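Local coordinates for protein quinone oxidoreductase (Thermus thermophilus, PDB 1IZ0) that probably reduces quinones with electrons from NADPH, the nucleotide cofactor it binds, at residues G47-R52 with G241-P246; L116-A121 with L190-E195; K128-A133 with R152-A157. One frame throughout, in Å; residues are numbered along the deposited sequence.

The three contacts illustrate how chemistry follows position in a fold. Contact 3 lies inside the parallel sheet of the nucleotide-binding domain, where backbone hydrogen bonds join two neighbouring strands, and reaches partly exposed charged residues at one end. Contact 2 is also buried, but purely apolar: it seats helix 108-120 on strand 190-195, the other sheet neighbour of strand 128-131, so contacts 2 and 3 touch directly, through Glu195 and Gln132 and through Asp191 and Lys128. Contact 1 is a surface contact, between the loop after helix 39-46 and the chain leaving strand 238-241, and rests on one indole. It meets contact 2 through Phe242 and Leu244 but stays about 12 Å from contact 3 (nearest atoms).

Contact 1 of 3, residues G47-R52 with G241-P246; sequences GAYLTR and GFWLTP
Leu50 and Trp243 approach with their CA atoms 8.6 Å apart, and Thr51 and Thr245 with theirs at 8.8 Å, spacings that leave the joining of the two segments to side chains. The indole of Trp243 fills the interval. Its CG stands anti to the backbone N (chi1 -175°), which carries the ring system across toward the loop 47-52. On one face, CB of Leu50 sits 3.5 Å from the centroid of the six-membered ring and 21° off its normal, a CH-pi contact made by the base of the side chain, not its methyls. The opposite face is backed from its own segment by CB of Thr245 and CD of Pro246, both toward the rim, so that the indole is held between the loop and the residues that follow it in its own segment. At the edge, NE1 of Trp243 donates a hydrogen bond to OH of Tyr49 at 2.9 Å; the hydroxyl lies close to the indole plane, though the bond is bent at the hydrogen (145°). The phenol ring itself stands almost perpendicular to the indole. An alanine in place of Trp243 would remove the ring and is likely to leave the hydroxyl of Tyr49 without this donor and a gap beneath Leu50. Phe242 and Leu244, on either side of Trp243 in sequence, bind NADPH, which places the contact beside the cofactor site. Tyr49 rests on Ala40, Leu43 and Met44 of helix 39-46, while Phe242 and Leu244 lean on helix 108-120 and Phe242 is hydrogen-bonded through its backbone to Tyr216 at the end of strand 212-216.

Contact 2 of 3, residues L116-A121 with L190-E195; sequences LALKRA and LDLVLE
Between Ala117, Leu118 and Ala121 on one side and Leu192 and Leu194 on the other there is no flat group at all: no ring or amide offers a face or an edge, and methyl groups make every touch. This is the helix-on-sheet layer of a Rossmann fold, in which helix 108-120 lies against the six-stranded parallel sheet that contains strand 190-195. The local axes of helix and strand come within 10.0 Å and run at 145°, roughly antiparallel. Ala117 and Ala121, the latter just past the last turn, point their CB toward the strand, and Leu118 reaches it with the end of its side chain. From the strand, Leu192 and Leu194 project toward the helix, whereas Val193 between them points away and packs on Leu130 of the adjacent strand. Leu192 has CG anti to its carbonyl carbon (chi1 -64°), and this, with chi2 of 84°, brings CD2 between Leu118 and Ala121, where a single methyl serves both partners. Leu194 works in the same manner two residues further along the strand: its CD2 lies 4.2 Å from CB of Ala117 and 4.3 Å from CD2 of Leu118. Leu118 thus spans the two strand leucines with one branch, crossing Leu192 obliquely. All five touching residues are buried, and no polar atom is used across the interface. Beyond it, Ala117 also packs on Val215 of strand 212-216, with its side chain about 4 Å from those of the NADPH-binding residues Ile217 and Phe242. Where the helix ends, the carbonyl O of Ala121 is hydrogen-bonded to NH1 of Arg213. The shortest approaches are made by CD2 of Leu192, 3.7 Å from CB of Ala121 and 3.8 Å from CD2 of Leu118.

Contact 3 of 3, residues K128-A133 with R152-A157; sequences KVLVQA and RVLAAA
In both Lys128 and Arg152, CG is anti to the carbonyl carbon (chi1 -61° and -71°), and each chain is extended at chi2 and bends at chi3, in opposite senses; the two lie side by side and point the same way. CG of Lys128 lies over one face of the guanidinium, toward its rim, and CD comes to 3.6 Å from NH1 of Arg152. The like charges stay apart, with NZ of Lys128 5.2 Å from NH1 of Arg152, and each has partners of its own. NZ is hydrogen-bonded to the carbonyls of Gly189 and Trp187; NH2 of Arg152 forms a salt bridge with Glu172, and the guanidinium a cation-pi contact with Trp187. Behind these ends the backbones pair as parallel strands in register: Val129 N to Arg152 O and Leu154 N to Val129 O, each 2.8 Å, then Val131 N to Leu154 O and Ala156 N to Val131 O, each 2.9 Å. The first three bonds are nearly straight at the hydrogen; the last is more bent. The strands belong to the beta-alpha-beta unit of the Rossmann fold, helix 137-148 connecting them over the sheet face that carries Val129, Val131 and Val153. There CG1 of Val129 meets CG2 of Val153 at 3.8 Å, and CG2 of Val131 meets CG1 of Val153 at 3.9 Å, all three valines also packing on the helix. On the other face CD2 of Leu130 touches CD1 of Leu154 and CB of Ala156. Past the strand, the amide of Gln132 is tied down, NE2 to OE2 of Glu195 and OE1 to the backbone N of Val196 and Arg197. Ala133 N is hydrogen-bonded to the hydroxyl of Tyr177, an NADPH-binding residue.

Contact 1 of 3, residues G47-R52 with G241-P246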
loop_
_atom_site.group_PDB
_atom_site.type_symbol
_atom_site.label_atom_id
_atom_site.label_comp_id
_atom_site.label_asym_id
_atom_site.label_seq_id
_atom_site.Cartn_x
_atom_site.Cartn_y
_atom_site.Cartn_z
ATOM N N GLY A 47 -1.133 10.869 -15.370
ATOM C CA GLY A 47 -1.453 9.969 -16.460
ATOM C C GLY A 47 -0.317 8.984 -16.668
ATOM O O GLY A 47 -0.117 8.467 -17.771
ATOM N N ALA A 48 0.423 8.716 -15.595
ATOM C CA ALA A 48 1.559 7.802 -15.654
ATOM C C ALA A 48 1.335 6.499 -14.887
ATOM O O ALA A 48 2.297 5.827 -14.523
ATOM C CB ALA A 48 2.803 8.500 -15.124
ATOM N N TYR A 49 0.079 6.134 -14.645
ATOM C CA TYR A 49 -0.211 4.908 -13.908
ATOM C C TYR A 49 -0.771 3.793 -14.799
ATOM O O TYR A 49 -1.235 4.046 -15.911
ATOM C CB TYR A 49 -1.195 5.205 -12.772
ATOM C CG TYR A 49 -1.345 4.079 -11.774
ATOM C CD1 TYR A 49 -2.604 3.563 -11.459
ATOM C CD2 TYR A 49 -0.228 3.520 -11.143
ATOM C CE1 TYR A 49 -2.747 2.517 -10.546
ATOM C CE2 TYR A 49 -0.364 2.470 -10.224
ATOM C CZ TYR A 49 -1.627 1.977 -9.935
ATOM O OH TYR A 49 -1.776 0.941 -9.041
ATOM N N LEU A 50 -0.722 2.559 -14.305
ATOM C CA LEU A 50 -1.235 1.419 -15.058
ATOM C C LEU A 50 -2.668 1.683 -15.517
ATOM O O LEU A 50 -3.006 1.411 -16.667
ATOM C CB LEU A 50 -1.173 0.142 -14.211
ATOM C CG LEU A 50 0.223 -0.389 -13.862
ATOM C CD1 LEU A 50 1.006 -0.626 -15.145
ATOM C CD2 LEU A 50 0.956 0.599 -12.973
ATOM N N THR A 51 -3.506 2.202 -14.620
ATOM C CA THR A 51 -4.888 2.533 -14.978
ATOM C C THR A 51 -4.871 3.992 -15.423
ATOM O O THR A 51 -4.266 4.842 -14.768
ATOM C CB THR A 51 -5.874 2.420 -13.779
ATOM O OG1 THR A 51 -5.522 3.378 -12.778
ATOM C CG2 THR A 51 -5.847 1.035 -13.172
ATOM N N ARG A 52 -5.522 4.282 -16.540
ATOM C CA ARG A 52 -5.556 5.643 -17.048
ATOM C C ARG A 52 -6.955 6.225 -16.922
ATOM O O ARG A 52 -7.834 5.926 -17.728
ATOM C CB ARG A 52 -5.102 5.670 -18.505
ATOM N N GLY A 241 5.909 -9.891 -11.328
ATOM C CA GLY A 241 5.391 -8.544 -11.465
ATOM C C GLY A 241 4.132 -8.527 -10.636
ATOM O O GLY A 241 3.405 -9.524 -10.593
ATOM N N PHE A 242 3.858 -7.412 -9.977
ATOM C CA PHE A 242 2.677 -7.340 -9.133
ATOM C C PHE A 242 1.879 -6.053 -9.296
ATOM O O PHE A 242 2.439 -4.964 -9.339
ATOM C CB PHE A 242 3.098 -7.513 -7.664
ATOM C CG PHE A 242 1.952 -7.500 -6.693
ATOM C CD1 PHE A 242 1.364 -6.303 -6.308
ATOM C CD2 PHE A 242 1.431 -8.694 -6.206
ATOM C CE1 PHE A 242 0.268 -6.295 -5.454
ATOM C CE2 PHE A 242 0.334 -8.699 -5.354
ATOM C CZ PHE A 242 -0.250 -7.501 -4.977
ATOM N N TRP A 243 0.563 -6.196 -9.392
ATOM C CA TRP A 243 -0.340 -5.054 -9.502
ATOM C C TRP A 243 -1.643 -5.453 -8.813
ATOM O O TRP A 243 -2.349 -6.358 -9.262
ATOM C CB TRP A 243 -0.588 -4.680 -10.966
ATOM C CG TRP A 243 -1.408 -3.434 -11.094
ATOM C CD1 TRP A 243 -1.454 -2.395 -10.208
ATOM C CD2 TRP A 243 -2.301 -3.091 -12.163
ATOM N NE1 TRP A 243 -2.323 -1.429 -10.655
ATOM C CE2 TRP A 243 -2.857 -1.830 -11.853
ATOM C CE3 TRP A 243 -2.689 -3.729 -13.351
ATOM C CZ2 TRP A 243 -3.781 -1.191 -12.685
ATOM C CZ3 TRP A 243 -3.613 -3.093 -14.183
ATOM C CH2 TRP A 243 -4.148 -1.834 -13.842
ATOM N N LEU A 244 -1.944 -4.773 -7.711
ATOM C CA LEU A 244 -3.122 -5.052 -6.889
ATOM C C LEU A 244 -4.499 -5.005 -7.568
ATOM O O LEU A 244 -5.292 -5.943 -7.444
ATOM C CB LEU A 244 -3.103 -4.106 -5.677
ATOM C CG LEU A 244 -3.946 -4.302 -4.408
ATOM C CD1 LEU A 244 -5.276 -3.623 -4.576
ATOM C CD2 LEU A 244 -4.110 -5.779 -4.086
ATOM N N THR A 245 -4.770 -3.920 -8.286
ATOM C CA THR A 245 -6.060 -3.716 -8.938
ATOM C C THR A 245 -6.726 -4.942 -9.564
ATOM O O THR A 245 -7.811 -5.336 -9.136
ATOM C CB THR A 245 -5.960 -2.578 -9.979
ATOM O OG1 THR A 245 -5.562 -1.369 -9.314
ATOM C CG2 THR A 245 -7.301 -2.347 -10.663
ATOM N N PRO A 246 -6.096 -5.566 -10.574
ATOM C CA PRO A 246 -6.713 -6.745 -11.194
ATOM C C PRO A 246 -7.049 -7.853 -10.197
ATOM O O PRO A 246 -8.042 -8.560 -10.358
ATOM C CB PRO A 246 -5.663 -7.206 -12.204
ATOM C CG PRO A 246 -4.911 -5.953 -12.517
ATOM C CD PRO A 246 -4.783 -5.285 -11.178
#

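Contact 2 of 3, residues L116-A121 with L190-E195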
loop_
_atom_site.group_PDB
_atom_site.type_symbol
_atom_site.label_atom_id
_atom_site.label_comp_id
_atom_site.label_asym_id
_atom_site.label_seq_id
_atom_site.Cartn_x
_atom_site.Cartn_y
_atom_site.Cartn_z
ATOM N N LEU A 116 -0.847 -10.224 -0.399
ATOM C CA LEU A 116 -0.987 -10.864 -1.704
ATOM C C LEU A 116 0.355 -11.003 -2.417
ATOM O O LEU A 116 0.557 -11.927 -3.210
ATOM C CB LEU A 116 -1.983 -10.091 -2.575
ATOM C CG LEU A 116 -3.438 -10.238 -2.110
ATOM C CD1 LEU A 116 -4.337 -9.250 -2.836
ATOM C CD2 LEU A 116 -3.901 -11.673 -2.351
ATOM N N ALA A 117 1.276 -10.091 -2.133
ATOM C CA ALA A 117 2.592 -10.154 -2.755
ATOM C C ALA A 117 3.352 -11.345 -2.163
ATOM O O ALA A 117 3.930 -12.154 -2.892
ATOM C CB ALA A 117 3.359 -8.854 -2.508
ATOM N N LEU A 118 3.342 -11.455 -0.837
ATOM C CA LEU A 118 4.034 -12.555 -0.177
ATOM C C LEU A 118 3.327 -13.875 -0.474
ATOM O O LEU A 118 3.974 -14.899 -0.750
ATOM C CB LEU A 118 4.103 -12.300 1.336
ATOM C CG LEU A 118 5.032 -11.148 1.755
ATOM C CD1 LEU A 118 4.651 -10.633 3.136
ATOM C CD2 LEU A 118 6.485 -11.623 1.727
ATOM N N LYS A 119 1.997 -13.854 -0.433
ATOM C CA LYS A 119 1.229 -15.063 -0.701
ATOM C C LYS A 119 1.552 -15.575 -2.103
ATOM O O LYS A 119 1.711 -16.775 -2.303
ATOM C CB LYS A 119 -0.268 -14.785 -0.570
ATOM N N ARG A 120 1.670 -14.672 -3.072
ATOM C CA ARG A 120 1.978 -15.111 -4.429
ATOM C C ARG A 120 3.402 -15.635 -4.583
ATOM O O ARG A 120 3.657 -16.498 -5.424
ATOM C CB ARG A 120 1.758 -13.998 -5.454
ATOM C CG ARG A 120 1.855 -14.554 -6.882
ATOM C CD ARG A 120 1.882 -13.484 -7.935
ATOM N NE ARG A 120 0.674 -12.676 -7.906
ATOM C CZ ARG A 120 0.541 -11.528 -8.558
ATOM N NH1 ARG A 120 1.547 -11.064 -9.288
ATOM N NH2 ARG A 120 -0.589 -10.841 -8.466
ATOM N N ALA A 121 4.335 -15.105 -3.800
ATOM C CA ALA A 121 5.717 -15.576 -3.868
ATOM C C ALA A 121 5.860 -16.815 -2.977
ATOM O O ALA A 121 6.967 -17.271 -2.693
ATOM C CB ALA A 121 6.672 -14.482 -3.414
ATOM N N LEU A 190 18.832 -13.850 0.679
ATOM C CA LEU A 190 17.413 -13.768 0.962
ATOM C C LEU A 190 16.577 -14.715 0.111
ATOM O O LEU A 190 16.958 -15.072 -1.009
ATOM C CB LEU A 190 16.937 -12.331 0.751
ATOM C CG LEU A 190 17.759 -11.307 1.536
ATOM C CD1 LEU A 190 17.396 -9.913 1.090
ATOM C CD2 LEU A 190 17.507 -11.488 3.030
ATOM N N ASP A 191 15.442 -15.121 0.668
ATOM C CA ASP A 191 14.500 -16.003 -0.008
ATOM C C ASP A 191 13.543 -15.141 -0.829
ATOM O O ASP A 191 13.128 -15.523 -1.923
ATOM C CB ASP A 191 13.694 -16.813 1.021
ATOM C CG ASP A 191 14.555 -17.798 1.797
ATOM O OD1 ASP A 191 15.200 -18.644 1.148
ATOM O OD2 ASP A 191 14.590 -17.730 3.050
ATOM N N LEU A 192 13.204 -13.973 -0.288
ATOM C CA LEU A 192 12.286 -13.047 -0.938
ATOM C C LEU A 192 12.714 -11.585 -0.844
ATOM O O LEU A 192 13.364 -11.161 0.113
ATOM C CB LEU A 192 10.885 -13.151 -0.320
ATOM C CG LEU A 192 10.049 -14.425 -0.410
ATOM C CD1 LEU A 192 10.448 -15.385 0.684
ATOM C CD2 LEU A 192 8.584 -14.068 -0.243
ATOM N N VAL A 193 12.321 -10.816 -1.848
ATOM C CA VAL A 193 12.596 -9.393 -1.881
ATOM C C VAL A 193 11.336 -8.700 -2.393
ATOM O O VAL A 193 10.788 -9.093 -3.425
ATOM C CB VAL A 193 13.766 -9.048 -2.829
ATOM C CG1 VAL A 193 13.883 -7.531 -2.966
ATOM C CG2 VAL A 193 15.074 -9.633 -2.292
ATOM N N LEU A 194 10.852 -7.709 -1.648
ATOM C CA LEU A 194 9.680 -6.944 -2.065
ATOM C C LEU A 194 10.279 -5.671 -2.625
ATOM O O LEU A 194 10.680 -4.783 -1.879
ATOM C CB LEU A 194 8.764 -6.634 -0.874
ATOM C CG LEU A 194 8.098 -7.839 -0.195
ATOM C CD1 LEU A 194 7.168 -7.361 0.924
ATOM C CD2 LEU A 194 7.311 -8.643 -1.216
ATOM N N GLU A 195 10.364 -5.615 -3.950
ATOM C CA GLU A 195 10.956 -4.492 -4.671
ATOM C C GLU A 195 10.046 -3.310 -4.960
ATOM O O GLU A 195 9.089 -3.444 -5.723
ATOM C CB GLU A 195 11.503 -4.990 -6.005
ATOM C CG GLU A 195 12.994 -5.204 -6.040
ATOM C CD GLU A 195 13.751 -3.907 -5.932
ATOM O OE1 GLU A 195 13.429 -2.969 -6.691
ATOM O OE2 GLU A 195 14.668 -3.828 -5.093
#

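Contact 3 of 3, residues K128-A133 with R152-A157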
loop_
_atom_site.group_PDB
_atom_site.type_symbol
_atom_site.label_atom_id
_atom_site.label_comp_id
_atom_site.label_asym_id
_atom_site.label_seq_id
_atom_site.Cartn_x
_atom_site.Cartn_y
_atom_site.Cartn_z
ATOM N N LYS A 128 13.511 -15.788 4.708
ATOM C CA LYS A 128 14.123 -14.466 4.831
ATOM C C LYS A 128 13.601 -13.494 3.772
ATOM O O LYS A 128 13.711 -13.753 2.571
ATOM C CB LYS A 128 15.640 -14.609 4.711
ATOM C CG LYS A 128 16.251 -15.497 5.794
ATOM C CD LYS A 128 17.688 -15.912 5.469
ATOM C CE LYS A 128 17.738 -17.110 4.517
ATOM N NZ LYS A 128 19.137 -17.402 4.062
ATOM N N VAL A 129 13.053 -12.361 4.217
ATOM C CA VAL A 129 12.497 -11.387 3.288
ATOM C C VAL A 129 13.021 -9.970 3.485
ATOM O O VAL A 129 13.104 -9.466 4.605
ATOM C CB VAL A 129 10.947 -11.366 3.381
ATOM C CG1 VAL A 129 10.513 -11.041 4.811
ATOM C CG2 VAL A 129 10.374 -10.356 2.405
ATOM N N LEU A 130 13.378 -9.333 2.380
ATOM C CA LEU A 130 13.873 -7.967 2.422
ATOM C C LEU A 130 12.710 -7.023 2.120
ATOM O O LEU A 130 12.008 -7.192 1.120
ATOM C CB LEU A 130 14.991 -7.790 1.389
ATOM C CG LEU A 130 15.648 -6.426 1.137
ATOM C CD1 LEU A 130 14.776 -5.614 0.221
ATOM C CD2 LEU A 130 15.899 -5.695 2.451
ATOM N N VAL A 131 12.490 -6.053 3.000
ATOM C CA VAL A 131 11.433 -5.065 2.809
ATOM C C VAL A 131 12.101 -3.704 2.638
ATOM O O VAL A 131 12.855 -3.268 3.511
ATOM C CB VAL A 131 10.480 -4.996 4.021
ATOM C CG1 VAL A 131 9.453 -3.875 3.818
ATOM C CG2 VAL A 131 9.775 -6.332 4.200
ATOM N N GLN A 132 11.831 -3.038 1.518
ATOM C CA GLN A 132 12.435 -1.739 1.257
ATOM C C GLN A 132 11.509 -0.615 1.697
ATOM O O GLN A 132 10.354 -0.866 2.054
ATOM C CB GLN A 132 12.763 -1.610 -0.231
ATOM C CG GLN A 132 13.691 -2.697 -0.743
ATOM C CD GLN A 132 13.926 -2.594 -2.234
ATOM O OE1 GLN A 132 13.026 -2.224 -2.988
ATOM N NE2 GLN A 132 15.134 -2.931 -2.671
ATOM N N ALA A 133 12.013 0.619 1.677
ATOM C CA ALA A 133 11.216 1.767 2.102
ATOM C C ALA A 133 10.411 1.291 3.307
ATOM O O ALA A 133 9.213 1.574 3.435
ATOM C CB ALA A 133 10.279 2.207 0.966
ATOM N N ARG A 152 11.223 -14.035 8.503
ATOM C CA ARG A 152 12.351 -13.320 9.089
ATOM C C ARG A 152 12.505 -12.085 8.213
ATOM O O ARG A 152 12.762 -12.205 7.014
ATOM C CB ARG A 152 13.616 -14.179 9.028
ATOM C CG ARG A 152 13.604 -15.375 9.977
ATOM C CD ARG A 152 14.881 -16.196 9.833
ATOM N NE ARG A 152 16.085 -15.387 10.038
ATOM C CZ ARG A 152 17.290 -15.727 9.590
ATOM N NH1 ARG A 152 17.446 -16.861 8.912
ATOM N NH2 ARG A 152 18.334 -14.933 9.808
ATOM N N VAL A 153 12.356 -10.905 8.808
ATOM C CA VAL A 153 12.408 -9.654 8.053
ATOM C C VAL A 153 13.668 -8.809 8.162
ATOM O O VAL A 153 14.153 -8.527 9.259
ATOM C CB VAL A 153 11.216 -8.742 8.445
ATOM C CG1 VAL A 153 11.231 -7.461 7.615
ATOM C CG2 VAL A 153 9.905 -9.500 8.278
ATOM N N LEU A 154 14.172 -8.386 7.007
ATOM C CA LEU A 154 15.351 -7.523 6.927
ATOM C C LEU A 154 14.770 -6.246 6.344
ATOM O O LEU A 154 14.376 -6.226 5.178
ATOM C CB LEU A 154 16.386 -8.093 5.950
ATOM C CG LEU A 154 17.880 -7.765 6.052
ATOM C CD1 LEU A 154 18.474 -7.847 4.643
ATOM C CD2 LEU A 154 18.135 -6.391 6.645
ATOM N N ALA A 155 14.698 -5.192 7.150
ATOM C CA ALA A 155 14.133 -3.926 6.693
ATOM C C ALA A 155 15.223 -2.990 6.222
ATOM O O ALA A 155 16.318 -2.970 6.778
ATOM C CB ALA A 155 13.333 -3.263 7.824
ATOM N N ALA A 156 14.924 -2.213 5.191
ATOM C CA ALA A 156 15.895 -1.266 4.674
ATOM C C ALA A 156 15.215 0.068 4.400
ATOM O O ALA A 156 14.035 0.111 4.056
ATOM C CB ALA A 156 16.527 -1.811 3.407
ATOM N N ALA A 157 15.959 1.153 4.587
ATOM C CA ALA A 157 15.459 2.502 4.340
ATOM C C ALA A 157 16.647 3.371 3.928
ATOM O O ALA A 157 17.794 2.919 3.965
ATOM C CB ALA A 157 14.791 3.066 5.594
#